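PDB 6K7Z: GH18 chiitnase from Pseudoalteromonas aurantia, which hydrolyses chitin as an endochitinase of glycoside hydrolase family 18, cutting within the polysaccharide chain. Local coordinates for residues V13-A18 and K63-K68; M81-Y86 and G124-D129; V186-N191 and L206-L211. All blocks are in the same frame, centred on the assembly; numbering follows the deposited sequence.

Overall arrangement
From the N terminus the chain forms strand 3-8 of the family 18 TIM barrel, and interaction 1 closes the first loop, bringing residues 13-18, ahead of strand 25-33, against helix 56-67. Interaction 2 opens after strand 71-77 and ties the start of helix 83-89 to the loop that follows strand 111-115. Interaction 3 comes last and lies within the unit of strand 183-187, helix 198-209 and strand 219-224. The three loops follow in series; none nests in or crosses another. Interaction 1 lies across the chain's centre from the other two, with centres about 35 Å from interaction 2 and about 29 Å from interaction 3; centres 2 and 3 are about 23 Å apart.

Interaction 1 of 3, residues V13-A18 and K63-K68; sequences VPLINA and KVMQHK
M65 reaches off its helix and sets its methyl against L15, the two side chains crossing at about a right angle. The M65 chain bends at its last torsion (chi3 -79°), which turns CE in among the branches of L15, 3.8 Å from L15 CG, equally close to L15 CD2 and a little farther from L15 CD1. The sulfur just before the bend meets A18, with M65 SD 4.0 Å from A18 CB, so one thioether spans two residues of the facing turn. This is packing between successive parts of a TIM barrel: residues 13-18 lie on the connection from strand 3-8 to strand 25-33, and M65 sits near the end of helix 56-67, which comes after that second strand. L15 also rests on T58 and A61 of the same helix and on L28 of strand 25-33, while M65 touches V26 of that strand. Further out, I16 meets V64 at an oblique angle. The end of its chain, I16 CD1, approaches one methyl, V64 CG2, at 3.8 Å, and its CG1 lies alongside the other, V64 CG1. I16 is exposed, whereas L15, A18 and M65 are buried. Backbone bonding holds the turn on its own side, A18 N to L15 O being 3.0 Å.

Interaction 2 of 3, residues M81-Y86 and G124-D129; sequences MGSNAY and GQAGYD
Y128 lies across the start of helix 83-89, its ring aimed between S83 and Y86. At CB the side chain leaves the loop toward the helix, and chi1 of 76° places CG between the backbone N and the carbonyl carbon, sending the ring across to the other segment. Along one side, CE1 comes 3.9 Å from the backbone oxygen S83 O, and the hydroxyl S83 OG lies in the ring plane, at the edge. One face of the ring has the backbone carbon of Y86 above it. At the far end CZ packs on the first carbon of the Y86 side chain, Y128 CZ to Y86 CB being 3.5 Å. The hydroxyl goes further: Y128 OH is 3.0 Å from Y86 CB, an unusually short approach that may partly reflect model error, and 3.6 Å from Y86 CG, where that ring begins. Its polar partners lie outside both segments, hydrogen bonds joining it to D118 OD2 and to the hydroxyl of Y116, whose ring in turn stands edge-to-face with Y86. Beside the ring, A126 CB presses on S83 OG at 3.4 Å, and one water donates to S83 OG (2.7 Å) and to the carbonyl oxygen of A126, the latter bond short enough for its length to be doubtful. A phenylalanine in place of Y128 would probably leave D118 and Y116 without the hydroxyl that joins them. Since S83 OG also hydrogen-bonds D118 OD2, a single carboxylate oxygen gathers a hydroxyl from each segment. The chemistry is thus mixed, with carbon packing setting the spacing while D118, and perhaps the water, link helix and loop, just beyond the C-terminal end of barrel strand 111-115.

Interaction 3 of 3, residues V186-N191 and L206-L211; sequences VQFYNN and LNYTKL
Torsions set F188 against Y208: both side chains swing away from their own carbonyl carbon, with chi1 -73° in F188 and -56° in Y208. The two chains run past one another head to tail, so the far end of the F188 ring meets one side of the tyrosine. F188 CZ lies 3.9 Å from Y208 CE2, and F188 CE1 is 4.0 Å from that same carbon. V186 supplies the third member. Its CG1 sits above one face of the F188 ring, 3.5 Å from the plane and offset toward the rim, and from there reaches Y208 CE2 at 4.2 Å. One tyrosine carbon therefore touches both residues across the contact, all three of them buried. V186 and F188 thus offer the tyrosine a joint apolar surface, the valine methyl already laid on the phenylalanine. The polar end of Y208 is satisfied away from this packing, its OH hydrogen-bonding E162 OE2, which tethers the ring's hydroxyl end, and the tyrosine also touches P158 and L161.

The backbone bends sharply where the strand ends. F188 is the centre of an inverse gamma turn, marked by a weak bond of 2.8 Å from Y189 N to Q187 O.

Q187 bonds E117, which closes the DxxDxDxE sequence signature of family 18, while V186 and F188 meet the helix layer. The contact belongs to the beta-alpha-beta crossover of the TIM barrel: strand 183-187 pairs in parallel with strands 151-154 and 219-224, F188 also rests on A221 and F223 of the latter, and helix 198-209 packs against the strand through Y208.

Interaction 1 of 3, residues V13-A18 and K63-K68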
ATOM      1  N   VAL A  13     -14.514   1.352 -12.984  1.00 13.77           N
ATOM      2  CA  VAL A  13     -13.973   2.394 -13.855  1.00 13.92           C
ATOM      3  C   VAL A  13     -12.816   1.782 -14.634  1.00 14.65           C
ATOM      4  O   VAL A  13     -11.953   1.139 -14.024  1.00 12.81           O
ATOM      5  CB  VAL A  13     -13.494   3.622 -13.051  1.00 13.58           C
ATOM      6  CG1 VAL A  13     -12.879   4.672 -13.979  1.00 14.81           C
ATOM      7  CG2 VAL A  13     -14.645   4.220 -12.240  1.00 15.73           C
ATOM      8  N   PRO A  14     -12.781   1.916 -15.962  1.00 12.87           N
ATOM      9  CA  PRO A  14     -11.685   1.312 -16.741  1.00 14.09           C
ATOM     10  C   PRO A  14     -10.318   1.774 -16.253  1.00 14.30           C
ATOM     11  O   PRO A  14     -10.110   2.949 -15.949  1.00 12.10           O
ATOM     12  CB  PRO A  14     -11.956   1.799 -18.168  1.00 19.06           C
ATOM     13  CG  PRO A  14     -13.429   2.067 -18.206  1.00 19.06           C
ATOM     14  CD  PRO A  14     -13.806   2.536 -16.825  1.00 15.42           C
ATOM     15  N   LEU A  15      -9.370   0.837 -16.199  1.00 12.05           N
ATOM     16  CA  LEU A  15      -8.082   1.173 -15.599  1.00 11.88           C
ATOM     17  C   LEU A  15      -7.360   2.255 -16.383  1.00 12.14           C
ATOM     18  O   LEU A  15      -6.665   3.093 -15.797  1.00 13.22           O
ATOM     19  CB  LEU A  15      -7.206  -0.065 -15.497  1.00  9.56           C
ATOM     20  CG  LEU A  15      -5.802   0.113 -14.923  1.00 11.16           C
ATOM     21  CD1 LEU A  15      -5.848   0.572 -13.485  1.00 13.38           C
ATOM     22  CD2 LEU A  15      -5.060  -1.232 -15.035  1.00 13.93           C
ATOM     23  N   ILE A  16      -7.513   2.268 -17.704  1.00 11.69           N
ATOM     24  CA  ILE A  16      -6.795   3.248 -18.496  1.00 11.58           C
ATOM     25  C   ILE A  16      -7.186   4.679 -18.140  1.00 12.63           C
ATOM     26  O   ILE A  16      -6.410   5.600 -18.403  1.00 13.19           O
ATOM     27  CB  ILE A  16      -7.011   2.962 -19.994  1.00 17.17           C
ATOM     28  CG1 ILE A  16      -5.934   3.666 -20.835  1.00 17.03           C
ATOM     29  CG2 ILE A  16      -8.424   3.330 -20.402  1.00 15.94           C
ATOM     30  CD1 ILE A  16      -5.652   2.985 -22.129  1.00 17.99           C
ATOM     31  N   ASN A  17      -8.365   4.891 -17.532  1.00 12.65           N
ATOM     32  CA  ASN A  17      -8.743   6.240 -17.100  1.00 17.15           C
ATOM     33  C   ASN A  17      -7.701   6.852 -16.176  1.00 13.77           C
ATOM     34  O   ASN A  17      -7.557   8.082 -16.135  1.00 15.85           O
ATOM     35  CB  ASN A  17     -10.112   6.241 -16.398  1.00 14.92           C
ATOM     36  CG  ASN A  17     -11.283   6.122 -17.380  1.00 18.77           C
ATOM     37  OD1 ASN A  17     -11.128   5.603 -18.483  1.00 19.67           O
ATOM     38  ND2 ASN A  17     -12.457   6.589 -16.970  1.00 20.40           N
ATOM     39  N   ALA A  18      -6.976   6.023 -15.421  1.00 12.64           N
ATOM     40  CA  ALA A  18      -5.997   6.554 -14.482  1.00 11.96           C
ATOM     41  C   ALA A  18      -4.849   7.252 -15.198  1.00 12.56           C
ATOM     42  O   ALA A  18      -4.243   8.164 -14.632  1.00 15.57           O
ATOM     43  CB  ALA A  18      -5.460   5.438 -13.583  1.00 13.62           C
ATOM     44  N   LYS A  63       0.867  -0.213 -19.825  1.00 17.94           N
ATOM     45  CA  LYS A  63       1.807   0.410 -20.752  1.00 19.51           C
ATOM     46  C   LYS A  63       1.492   1.885 -20.942  1.00 18.13           C
ATOM     47  O   LYS A  63       2.399   2.724 -20.960  1.00 22.25           O
ATOM     48  CB  LYS A  63       1.783  -0.312 -22.100  1.00 20.25           C
ATOM     49  CG  LYS A  63       2.373  -1.711 -22.085  1.00 21.81           C
ATOM     50  CD  LYS A  63       2.218  -2.366 -23.459  1.00 27.13           C
ATOM     51  CE  LYS A  63       2.558  -3.854 -23.416  1.00 28.50           C
ATOM     52  NZ  LYS A  63       2.188  -4.545 -24.695  1.00 30.11           N
ATOM     53  N   VAL A  64       0.207   2.223 -21.073  1.00 16.82           N
ATOM     54  CA  VAL A  64      -0.186   3.611 -21.273  1.00 17.89           C
ATOM     55  C   VAL A  64       0.134   4.444 -20.039  1.00 19.70           C
ATOM     56  O   VAL A  64       0.645   5.566 -20.145  1.00 18.86           O
ATOM     57  CB  VAL A  64      -1.677   3.687 -21.637  1.00 17.10           C
ATOM     58  CG1 VAL A  64      -2.144   5.132 -21.651  1.00 14.60           C
ATOM     59  CG2 VAL A  64      -1.924   3.019 -22.997  1.00 17.95           C
ATOM     60  N   MET A  65      -0.171   3.912 -18.851  1.00 15.06           N
ATOM     61  CA  MET A  65       0.178   4.606 -17.615  1.00 17.62           C
ATOM     62  C   MET A  65       1.679   4.846 -17.527  1.00 19.20           C
ATOM     63  O   MET A  65       2.130   5.955 -17.211  1.00 20.22           O
ATOM     64  CB  MET A  65      -0.309   3.803 -16.406  1.00 15.92           C
ATOM     65  CG  MET A  65      -1.815   3.894 -16.160  1.00 14.88           C
ATOM     66  SD  MET A  65      -2.301   3.164 -14.563  1.00 16.14           S
ATOM     67  CE  MET A  65      -2.280   1.418 -14.984  1.00 15.85           C
ATOM     68  N   GLN A  66       2.468   3.809 -17.810  1.00 19.51           N
ATOM     69  CA  GLN A  66       3.920   3.937 -17.766  1.00 20.87           C
ATOM     70  C   GLN A  66       4.428   4.933 -18.803  1.00 24.68           C
ATOM     71  O   GLN A  66       5.374   5.683 -18.531  1.00 28.25           O
ATOM     72  CB  GLN A  66       4.562   2.567 -17.954  1.00 20.82           C
ATOM     73  CG  GLN A  66       4.486   1.732 -16.680  1.00 22.34           C
ATOM     74  CD  GLN A  66       4.875   0.292 -16.887  1.00 18.58           C
ATOM     75  OE1 GLN A  66       4.823  -0.227 -18.003  1.00 23.91           O
ATOM     76  NE2 GLN A  66       5.254  -0.376 -15.804  1.00 16.50           N
ATOM     77  N   HIS A  67       3.793   5.012 -19.963  1.00 23.30           N
ATOM     78  CA  HIS A  67       4.182   6.012 -21.004  1.00 27.72           C
ATOM     79  C   HIS A  67       3.981   7.398 -20.441  1.00 27.82           C
ATOM     80  O   HIS A  67       4.638   8.315 -20.831  1.00 29.49           O
ATOM     81  CB  HIS A  67       3.330   5.848 -22.278  1.00 29.80           C
ATOM     82  CG  HIS A  67       3.568   6.853 -23.385  1.00 36.76           C
ATOM     83  ND1 HIS A  67       4.770   6.994 -24.047  1.00 42.07           N
ATOM     84  CD2 HIS A  67       2.699   7.653 -24.044  1.00 37.54           C
ATOM     85  CE1 HIS A  67       4.653   7.912 -24.981  1.00 38.51           C
ATOM     86  NE2 HIS A  67       3.400   8.316 -25.010  1.00 39.23           N
ATOM     87  N   LYS A  68       3.055   7.525 -19.517  1.00 27.43           N
ATOM     88  CA  LYS A  68       2.763   8.779 -18.902  1.00 27.08           C
ATOM     89  C   LYS A  68       3.712   9.069 -17.752  1.00 27.93           C
ATOM     90  O   LYS A  68       3.642  10.128 -17.185  1.00 30.86           O
ATOM     91  CB  LYS A  68       1.329   8.848 -18.390  1.00 25.50           C
ATOM     92  CG  LYS A  68       0.199   8.825 -19.393  1.00 24.00           C
ATOM     93  CD  LYS A  68      -0.022  10.190 -19.967  1.00 31.00           C
ATOM     94  CE  LYS A  68      -1.040  10.131 -21.064  1.00 31.45           C
ATOM     95  NZ  LYS A  68      -1.306  11.517 -21.502  1.00 41.19           N
TER

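Interaction 2 of 3, residues M81-Y86 and G124-D129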
ATOM      1  N   MET A  81      -6.033 -12.365   3.088  1.00 18.92           N
ATOM      2  CA  MET A  81      -5.001 -13.392   3.116  1.00 21.72           C
ATOM      3  C   MET A  81      -4.823 -13.924   4.535  1.00 22.08           C
ATOM      4  O   MET A  81      -4.744 -13.154   5.501  1.00 20.96           O
ATOM      5  CB  MET A  81      -3.683 -12.845   2.575  1.00 21.28           C
ATOM      6  CG  MET A  81      -2.632 -13.907   2.439  1.00 19.56           C
ATOM      7  SD  MET A  81      -1.312 -13.391   1.353  1.00 22.87           S
ATOM      8  CE  MET A  81       0.004 -14.406   2.006  1.00 18.68           C
ATOM      9  N   GLY A  82      -4.778 -15.246   4.662  1.00 23.50           N
ATOM     10  CA  GLY A  82      -4.791 -15.857   5.978  1.00 23.61           C
ATOM     11  C   GLY A  82      -3.435 -15.839   6.655  1.00 20.11           C
ATOM     12  O   GLY A  82      -2.387 -15.944   6.019  1.00 20.32           O
ATOM     13  N   SER A  83      -3.473 -15.713   7.985  1.00 20.07           N
ATOM     14  CA  SER A  83      -2.257 -15.781   8.784  1.00 19.55           C
ATOM     15  C   SER A  83      -1.528 -17.099   8.569  1.00 19.87           C
ATOM     16  O   SER A  83      -0.290 -17.143   8.591  1.00 21.28           O
ATOM     17  CB  SER A  83      -2.613 -15.586  10.261  1.00 18.74           C
ATOM     18  OG  SER A  83      -1.456 -15.521  11.067  1.00 19.52           O
ATOM     19  N   ASN A  84      -2.277 -18.177   8.329  1.00 22.07           N
ATOM     20  CA  ASN A  84      -1.658 -19.476   8.111  1.00 20.16           C
ATOM     21  C   ASN A  84      -0.812 -19.490   6.841  1.00 22.55           C
ATOM     22  O   ASN A  84       0.219 -20.170   6.789  1.00 19.55           O
ATOM     23  CB  ASN A  84      -2.742 -20.559   8.062  1.00 22.18           C
ATOM     24  CG  ASN A  84      -3.791 -20.300   6.983  1.00 26.68           C
ATOM     25  OD1 ASN A  84      -4.044 -19.155   6.602  1.00 27.13           O
ATOM     26  ND2 ASN A  84      -4.402 -21.372   6.480  1.00 27.19           N
ATOM     27  N   ALA A  85      -1.224 -18.751   5.807  1.00 19.86           N
ATOM     28  CA  ALA A  85      -0.405 -18.680   4.600  1.00 19.64           C
ATOM     29  C   ALA A  85       0.892 -17.925   4.865  1.00 18.96           C
ATOM     30  O   ALA A  85       1.969 -18.356   4.432  1.00 16.41           O
ATOM     31  CB  ALA A  85      -1.195 -18.028   3.467  1.00 20.97           C
ATOM     32  N   TYR A  86       0.806 -16.803   5.584  1.00 16.19           N
ATOM     33  CA  TYR A  86       2.002 -16.049   5.948  1.00 17.55           C
ATOM     34  C   TYR A  86       2.934 -16.882   6.819  1.00 15.86           C
ATOM     35  O   TYR A  86       4.159 -16.814   6.673  1.00 18.52           O
ATOM     36  CB  TYR A  86       1.619 -14.770   6.697  1.00 15.67           C
ATOM     37  CG  TYR A  86       1.067 -13.626   5.863  1.00 14.85           C
ATOM     38  CD1 TYR A  86       1.849 -12.996   4.899  1.00 14.18           C
ATOM     39  CD2 TYR A  86      -0.215 -13.140   6.087  1.00 14.53           C
ATOM     40  CE1 TYR A  86       1.348 -11.929   4.150  1.00 12.13           C
ATOM     41  CE2 TYR A  86      -0.719 -12.075   5.353  1.00 14.92           C
ATOM     42  CZ  TYR A  86       0.066 -11.473   4.389  1.00 13.04           C
ATOM     43  OH  TYR A  86      -0.446 -10.412   3.657  1.00 13.04           O
ATOM     44  N   GLY A 124       2.380 -12.075  19.004  1.00 21.04           N
ATOM     45  CA  GLY A 124       2.721 -13.390  19.499  1.00 23.56           C
ATOM     46  C   GLY A 124       1.644 -14.442  19.340  1.00 24.95           C
ATOM     47  O   GLY A 124       1.790 -15.535  19.893  1.00 21.94           O
ATOM     48  N   GLN A 125       0.575 -14.159  18.592  1.00 21.78           N
ATOM     49  CA  GLN A 125      -0.565 -15.065  18.488  1.00 23.51           C
ATOM     50  C   GLN A 125      -0.633 -15.830  17.172  1.00 23.47           C
ATOM     51  O   GLN A 125      -1.572 -16.607  16.981  1.00 23.55           O
ATOM     52  CB  GLN A 125      -1.880 -14.297  18.682  1.00 23.99           C
ATOM     53  CG  GLN A 125      -2.098 -13.738  20.077  1.00 27.86           C
ATOM     54  CD  GLN A 125      -2.234 -14.832  21.119  1.00 33.87           C
ATOM     55  OE1 GLN A 125      -3.035 -15.758  20.964  1.00 36.98           O
ATOM     56  NE2 GLN A 125      -1.443 -14.738  22.183  1.00 34.71           N
ATOM     57  N   ALA A 126       0.323 -15.641  16.263  1.00 22.37           N
ATOM     58  CA  ALA A 126       0.243 -16.231  14.933  1.00 20.17           C
ATOM     59  C   ALA A 126       1.228 -17.368  14.699  1.00 20.81           C
ATOM     60  O   ALA A 126       1.204 -17.974  13.624  1.00 21.93           O
ATOM     61  CB  ALA A 126       0.461 -15.155  13.862  1.00 17.20           C
ATOM     62  N   GLY A 127       2.102 -17.666  15.650  1.00 23.07           N
ATOM     63  CA  GLY A 127       3.056 -18.730  15.419  1.00 22.89           C
ATOM     64  C   GLY A 127       4.184 -18.372  14.480  1.00 23.69           C
ATOM     65  O   GLY A 127       4.844 -19.270  13.955  1.00 25.94           O
ATOM     66  N   TYR A 128       4.415 -17.084  14.234  1.00 19.81           N
ATOM     67  CA  TYR A 128       5.598 -16.648  13.505  1.00 20.77           C
ATOM     68  C   TYR A 128       5.798 -15.167  13.794  1.00 19.76           C
ATOM     69  O   TYR A 128       4.855 -14.458  14.143  1.00 18.38           O
ATOM     70  CB  TYR A 128       5.485 -16.906  11.990  1.00 17.28           C
ATOM     71  CG  TYR A 128       4.586 -15.924  11.250  1.00 19.36           C
ATOM     72  CD1 TYR A 128       3.202 -16.082  11.243  1.00 19.09           C
ATOM     73  CD2 TYR A 128       5.125 -14.838  10.561  1.00 18.26           C
ATOM     74  CE1 TYR A 128       2.370 -15.176  10.569  1.00 17.68           C
ATOM     75  CE2 TYR A 128       4.300 -13.924   9.885  1.00 16.31           C
ATOM     76  CZ  TYR A 128       2.929 -14.106   9.891  1.00 15.74           C
ATOM     77  OH  TYR A 128       2.118 -13.207   9.234  1.00 15.94           O
ATOM     78  N   ASP A 129       7.042 -14.724  13.672  1.00 16.41           N
ATOM     79  CA  ASP A 129       7.414 -13.342  13.952  1.00 18.28           C
ATOM     80  C   ASP A 129       7.111 -12.500  12.713  1.00 15.61           C
ATOM     81  O   ASP A 129       7.813 -12.596  11.705  1.00 15.86           O
ATOM     82  CB  ASP A 129       8.890 -13.286  14.332  1.00 18.83           C
ATOM     83  CG  ASP A 129       9.317 -11.933  14.865  1.00 22.32           C
ATOM     84  OD1 ASP A 129       8.740 -10.908  14.450  1.00 20.78           O
ATOM     85  OD2 ASP A 129      10.246 -11.903  15.699  1.00 26.36           O
TER
HETATM   86  O   HOH W   1      -0.497 -17.969  11.796  1.00 21.63           O

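Interaction 3 of 3, residues V186-N191 and L206-L211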
ATOM      1  N   VAL A 186      -0.056   4.455   4.669  1.00  7.89           N
ATOM      2  CA  VAL A 186      -0.709   4.280   5.967  1.00 10.46           C
ATOM      3  C   VAL A 186      -2.225   4.325   5.783  1.00 14.58           C
ATOM      4  O   VAL A 186      -2.770   5.291   5.239  1.00 11.38           O
ATOM      5  CB  VAL A 186      -0.251   5.346   6.975  1.00 11.89           C
ATOM      6  CG1 VAL A 186      -0.887   5.077   8.335  1.00  9.40           C
ATOM      7  CG2 VAL A 186       1.282   5.382   7.076  1.00 10.62           C
ATOM      8  N   GLN A 187      -2.917   3.286   6.257  1.00 13.18           N
ATOM      9  CA  GLN A 187      -4.369   3.184   6.097  1.00 10.76           C
ATOM     10  C   GLN A 187      -5.052   3.872   7.269  1.00 12.64           C
ATOM     11  O   GLN A 187      -5.343   3.258   8.297  1.00 12.77           O
ATOM     12  CB  GLN A 187      -4.804   1.726   6.000  1.00 10.94           C
ATOM     13  CG  GLN A 187      -4.025   0.897   5.002  1.00 10.57           C
ATOM     14  CD  GLN A 187      -4.606  -0.498   4.839  1.00 14.17           C
ATOM     15  OE1 GLN A 187      -5.800  -0.709   5.057  1.00 12.24           O
ATOM     16  NE2 GLN A 187      -3.760  -1.460   4.448  1.00 11.92           N
ATOM     17  N   PHE A 188      -5.348   5.162   7.109  1.00 11.38           N
ATOM     18  CA  PHE A 188      -6.054   5.868   8.164  1.00 11.08           C
ATOM     19  C   PHE A 188      -7.553   5.601   8.068  1.00 13.22           C
ATOM     20  O   PHE A 188      -8.362   6.535   8.006  1.00 14.57           O
ATOM     21  CB  PHE A 188      -5.748   7.371   8.108  1.00 13.86           C
ATOM     22  CG  PHE A 188      -4.351   7.719   8.567  1.00 13.61           C
ATOM     23  CD1 PHE A 188      -3.997   7.601   9.907  1.00 12.20           C
ATOM     24  CD2 PHE A 188      -3.381   8.138   7.655  1.00 12.85           C
ATOM     25  CE1 PHE A 188      -2.722   7.916  10.337  1.00 10.66           C
ATOM     26  CE2 PHE A 188      -2.095   8.465   8.083  1.00 12.83           C
ATOM     27  CZ  PHE A 188      -1.765   8.347   9.429  1.00 12.67           C
ATOM     28  N   TYR A 189      -7.929   4.328   8.064  1.00 12.74           N
ATOM     29  CA  TYR A 189      -9.327   3.925   8.046  1.00 14.96           C
ATOM     30  C   TYR A 189      -9.406   2.511   8.598  1.00 14.82           C
ATOM     31  O   TYR A 189      -8.391   1.834   8.768  1.00 14.71           O
ATOM     32  CB  TYR A 189      -9.927   4.020   6.639  1.00 14.28           C
ATOM     33  CG  TYR A 189      -9.068   3.423   5.556  1.00 13.65           C
ATOM     34  CD1 TYR A 189      -8.093   4.185   4.920  1.00 13.75           C
ATOM     35  CD2 TYR A 189      -9.220   2.097   5.170  1.00 14.31           C
ATOM     36  CE1 TYR A 189      -7.294   3.643   3.927  1.00 10.05           C
ATOM     37  CE2 TYR A 189      -8.434   1.549   4.175  1.00 11.64           C
ATOM     38  CZ  TYR A 189      -7.477   2.323   3.551  1.00 13.61           C
ATOM     39  OH  TYR A 189      -6.680   1.775   2.558  1.00 11.09           O
ATOM     40  N   ASN A 190     -10.630   2.091   8.928  1.00 16.37           N
ATOM     41  CA  ASN A 190     -10.873   0.804   9.586  1.00 18.15           C
ATOM     42  C   ASN A 190     -10.085   0.672  10.879  1.00 18.16           C
ATOM     43  O   ASN A 190      -9.787  -0.442  11.319  1.00 16.26           O
ATOM     44  CB  ASN A 190     -10.546  -0.377   8.669  1.00 16.58           C
ATOM     45  CG  ASN A 190     -11.388  -0.388   7.412  1.00 19.07           C
ATOM     46  OD1 ASN A 190     -12.535   0.071   7.417  1.00 20.72           O
ATOM     47  ND2 ASN A 190     -10.828  -0.919   6.325  1.00 17.56           N
ATOM     48  N   ASN A 191      -9.742   1.799  11.497  1.00 15.64           N
ATOM     49  CA  ASN A 191      -8.867   1.797  12.669  1.00 16.68           C
ATOM     50  C   ASN A 191      -9.231   2.950  13.570  1.00 14.33           C
ATOM     51  O   ASN A 191      -8.674   4.049  13.457  1.00 14.63           O
ATOM     52  CB  ASN A 191      -7.393   1.890  12.279  1.00 14.94           C
ATOM     53  CG  ASN A 191      -6.809   0.556  11.908  1.00 16.76           C
ATOM     54  OD1 ASN A 191      -6.453  -0.235  12.785  1.00 16.31           O
ATOM     55  ND2 ASN A 191      -6.679   0.299  10.608  1.00 15.72           N
ATOM     56  N   LEU A 206       2.639  12.891  11.904  1.00 14.08           N
ATOM     57  CA  LEU A 206       3.896  13.560  12.220  1.00 12.89           C
ATOM     58  C   LEU A 206       4.831  12.635  12.998  1.00 15.84           C
ATOM     59  O   LEU A 206       6.032  12.566  12.709  1.00 17.28           O
ATOM     60  CB  LEU A 206       3.616  14.839  13.005  1.00 16.94           C
ATOM     61  CG  LEU A 206       2.834  15.908  12.243  1.00 19.78           C
ATOM     62  CD1 LEU A 206       2.411  17.051  13.189  1.00 22.91           C
ATOM     63  CD2 LEU A 206       3.662  16.435  11.083  1.00 16.81           C
ATOM     64  N   ASN A 207       4.288  11.907  13.977  1.00 14.73           N
ATOM     65  CA  ASN A 207       5.091  10.941  14.726  1.00 17.25           C
ATOM     66  C   ASN A 207       5.718   9.913  13.798  1.00 17.66           C
ATOM     67  O   ASN A 207       6.896   9.549  13.955  1.00 17.94           O
ATOM     68  CB  ASN A 207       4.223  10.235  15.772  1.00 16.95           C
ATOM     69  CG  ASN A 207       3.834  11.137  16.913  1.00 22.62           C
ATOM     70  OD1 ASN A 207       4.425  12.195  17.104  1.00 20.23           O
ATOM     71  ND2 ASN A 207       2.843  10.716  17.693  1.00 20.68           N
ATOM     72  N   TYR A 208       4.943   9.423  12.826  1.00 14.30           N
ATOM     73  CA  TYR A 208       5.455   8.380  11.944  1.00 14.56           C
ATOM     74  C   TYR A 208       6.590   8.901  11.077  1.00 16.36           C
ATOM     75  O   TYR A 208       7.522   8.153  10.755  1.00 16.75           O
ATOM     76  CB  TYR A 208       4.337   7.820  11.060  1.00 13.97           C
ATOM     77  CG  TYR A 208       3.139   7.274  11.800  1.00 13.04           C
ATOM     78  CD1 TYR A 208       3.214   6.906  13.141  1.00 15.11           C
ATOM     79  CD2 TYR A 208       1.924   7.120  11.151  1.00 11.59           C
ATOM     80  CE1 TYR A 208       2.100   6.417  13.816  1.00 13.31           C
ATOM     81  CE2 TYR A 208       0.818   6.620  11.810  1.00 12.60           C
ATOM     82  CZ  TYR A 208       0.906   6.272  13.135  1.00 14.80           C
ATOM     83  OH  TYR A 208      -0.215   5.791  13.778  1.00 15.57           O
ATOM     84  N   THR A 209       6.532  10.181  10.678  1.00 12.03           N
ATOM     85  CA  THR A 209       7.618  10.717   9.863  1.00 16.00           C
ATOM     86  C   THR A 209       8.924  10.815  10.635  1.00 17.03           C
ATOM     87  O   THR A 209       9.982  10.961  10.014  1.00 19.15           O
ATOM     88  CB  THR A 209       7.291  12.105   9.317  1.00 16.00           C
ATOM     89  OG1 THR A 209       7.194  13.032  10.406  1.00 16.69           O
ATOM     90  CG2 THR A 209       5.987  12.080   8.531  1.00 15.27           C
ATOM     91  N   LYS A 210       8.863  10.753  11.958  1.00 16.55           N
ATOM     92  CA  LYS A 210      10.031  10.893  12.817  1.00 19.16           C
ATOM     93  C   LYS A 210      10.553   9.564  13.337  1.00 20.80           C
ATOM     94  O   LYS A 210      11.492   9.555  14.143  1.00 16.24           O
ATOM     95  CB  LYS A 210       9.699  11.816  13.990  1.00 18.58           C
ATOM     96  CG  LYS A 210       9.332  13.226  13.549  1.00 22.13           C
ATOM     97  CD  LYS A 210       9.000  14.107  14.747  1.00 24.98           C
ATOM     98  CE  LYS A 210       8.513  15.474  14.302  1.00 29.83           C
ATOM     99  NZ  LYS A 210       8.032  16.298  15.455  1.00 40.20           N
ATOM    100  N   LEU A 211       9.970   8.447  12.905  1.00 17.48           N
ATOM    101  CA  LEU A 211      10.526   7.144  13.236  1.00 18.35           C
ATOM    102  C   LEU A 211      11.889   6.979  12.568  1.00 17.57           C
ATOM    103  O   LEU A 211      12.180   7.635  11.570  1.00 17.68           O
ATOM    104  CB  LEU A 211       9.575   6.025  12.802  1.00 18.11           C
ATOM    105  CG  LEU A 211       8.312   5.841  13.660  1.00 15.30           C
ATOM    106  CD1 LEU A 211       7.295   4.959  12.960  1.00 18.31           C
ATOM    107  CD2 LEU A 211       8.646   5.272  15.034  1.00 21.71           C
TER